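Local coordinates for nitrate regulatory protein (Klebsiella oxytoca, PDB 4AKK) that responds to nitrate and nitrite and binds the leader RNA of the nasF operon to bring about transcription antitermination, at residues 36-39 / 40-44. Numbering follows the deposited sequence.
Sequences PEVV and DWFAR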
loop_
_atom_site.group_PDB
_atom_site.type_symbol
_atom_site.label_atom_id
_atom_site.label_comp_id
_atom_site.label_asym_id
_atom_site.label_seq_id
_atom_site.Cartn_x
_atom_site.Cartn_y
_atom_site.Cartn_z
ATOM N N PRO A 36 -6.890 13.145 -30.547
ATOM C CA PRO A 36 -6.193 12.508 -31.671
ATOM C C PRO A 36 -5.399 11.287 -31.214
ATOM O O PRO A 36 -5.923 10.170 -31.230
ATOM C CB PRO A 36 -5.252 13.611 -32.161
ATOM C CG PRO A 36 -5.954 14.878 -31.800
ATOM C CD PRO A 36 -6.641 14.597 -30.492
ATOM N N GLU A 37 -4.146 11.493 -30.820
ATOM C CA GLU A 37 -3.379 10.425 -30.196
ATOM C C GLU A 37 -4.046 10.088 -28.867
ATOM O O GLU A 37 -4.151 8.921 -28.490
ATOM C CB GLU A 37 -1.921 10.846 -29.985
ATOM C CG GLU A 37 -1.010 9.731 -29.476
ATOM C CD GLU A 37 0.469 10.100 -29.524
ATOM O OE1 GLU A 37 0.809 11.113 -30.176
ATOM O OE2 GLU A 37 1.289 9.375 -28.914
ATOM N N VAL A 38 -4.513 11.123 -28.171
ATOM C CA VAL A 38 -5.239 10.951 -26.915
ATOM C C VAL A 38 -6.359 9.935 -27.061
ATOM O O VAL A 38 -6.408 8.941 -26.340
ATOM C CB VAL A 38 -5.876 12.267 -26.440
ATOM C CG1 VAL A 38 -6.703 12.023 -25.192
ATOM C CG2 VAL A 38 -4.808 13.319 -26.188
ATOM N N VAL A 39 -7.264 10.197 -27.994
ATOM C CA VAL A 39 -8.384 9.299 -28.235
ATOM C C VAL A 39 -7.889 7.920 -28.647
ATOM O O VAL A 39 -8.508 6.914 -28.321
ATOM C CB VAL A 39 -9.342 9.856 -29.303
ATOM C CG1 VAL A 39 -10.427 8.840 -29.626
ATOM C CG2 VAL A 39 -9.950 11.173 -28.826
ATOM N N ASP A 40 -6.760 7.874 -29.346
ATOM C CA ASP A 40 -6.150 6.602 -29.730
ATOM C C ASP A 40 -5.796 5.716 -28.529
ATOM O O ASP A 40 -5.997 4.502 -28.570
ATOM C CB ASP A 40 -4.902 6.837 -30.585
ATOM C CG ASP A 40 -5.233 7.136 -32.035
ATOM O OD1 ASP A 40 -6.432 7.094 -32.391
ATOM O OD2 ASP A 40 -4.293 7.408 -32.818
ATOM N N TRP A 41 -5.264 6.314 -27.468
ATOM C CA TRP A 41 -4.893 5.544 -26.282
ATOM C C TRP A 41 -6.130 5.110 -25.514
ATOM O O TRP A 41 -6.226 3.959 -25.089
ATOM C CB TRP A 41 -3.926 6.327 -25.385
ATOM C CG TRP A 41 -2.554 6.416 -25.978
ATOM C CD1 TRP A 41 -1.994 7.498 -26.593
ATOM C CD2 TRP A 41 -1.582 5.366 -26.044
ATOM N NE1 TRP A 41 -0.725 7.191 -27.027
ATOM C CE2 TRP A 41 -0.450 5.887 -26.706
ATOM C CE3 TRP A 41 -1.553 4.040 -25.600
ATOM C CZ2 TRP A 41 0.694 5.130 -26.936
ATOM C CZ3 TRP A 41 -0.418 3.291 -25.824
ATOM C CH2 TRP A 41 0.693 3.838 -26.487
ATOM N N PHE A 42 -7.081 6.029 -25.357
ATOM C CA PHE A 42 -8.359 5.711 -24.726
ATOM C C PHE A 42 -9.116 4.653 -25.508
ATOM O O PHE A 42 -9.806 3.821 -24.932
ATOM C CB PHE A 42 -9.230 6.958 -24.590
ATOM C CG PHE A 42 -8.870 7.828 -23.421
ATOM C CD1 PHE A 42 -8.799 7.303 -22.142
ATOM C CD2 PHE A 42 -8.602 9.178 -23.598
ATOM C CE1 PHE A 42 -8.469 8.107 -21.062
ATOM C CE2 PHE A 42 -8.273 9.987 -22.520
ATOM C CZ PHE A 42 -8.207 9.450 -21.252
ATOM N N ALA A 43 -8.984 4.686 -26.828
ATOM C CA ALA A 43 -9.659 3.710 -27.676
ATOM C C ALA A 43 -9.092 2.312 -27.466
ATOM O O ALA A 43 -9.837 1.336 -27.418
ATOM C CB ALA A 43 -9.561 4.113 -29.142
ATOM N N ARG A 44 -7.774 2.210 -27.344
ATOM C CA ARG A 44 -7.161 0.908 -27.111
ATOM C C ARG A 44 -7.490 0.370 -25.719
ATOM O O ARG A 44 -7.718 -0.825 -25.549
ATOM C CB ARG A 44 -5.646 0.947 -27.321
ATOM C CG ARG A 44 -4.992 -0.375 -26.976
ATOM C CD ARG A 44 -3.494 -0.345 -27.136
ATOM N NE ARG A 44 -2.873 -1.514 -26.518
ATOM C CZ ARG A 44 -2.958 -2.751 -27.003
ATOM N NH1 ARG A 44 -3.648 -2.988 -28.114
ATOM N NH2 ARG A 44 -2.360 -3.755 -26.375
#
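E37 and W41 run side by side, one turn apart, in the first turns of alpha-helix 37-52, the first modelled helix, and V38 and F42 pair likewise. The W41 side chain leaves the backbone with CG anti to its own carbonyl carbon; chi1 -73° and chi2 104° turn the pyrrole edge, CD1 and NE1, toward E37. W41 CB lies 3.7 Å from V38 O; W41 CG comes no nearer than 3.9 Å, to E37 O; W41 CD1 approaches E37 O to 3.2 Å; W41 NE1 meets the E37 side chain. There the extended glutamate brings E37 OE2 into the plane of the indole, at its edge, 3.5 Å from W41 NE1, while E37 CG sits just as near that nitrogen. Carboxylate and ring planes differ by 32°.

Beneath the side chains the i to i+4 backbone bonds of the helix begin at P36 O, which accepts D40 N. W41 N is held by E37 O and, weakly, by V38 O. F42 N donates to V38 O (3.1 Å), and A43 N reaches V39 O.

The modelled chain begins at P36; the centre of this contact lies about 41 Å from the centre of the chain, and the helix packs against the second subunit of the dimer. R117 of that subunit makes a cation-pi contact with W41 and a long, weak ion pair with D40 OD2; W126 of the same subunit meets F42 edge-to-face. R44 NH2 hydrogen-bonds to A120 O of the second subunit.

Within the helix F42 also has an aliphatic neighbour: V38 CG1, anti to its backbone N, touches the phenyl ring at F42 CE2, 3.7 Å away.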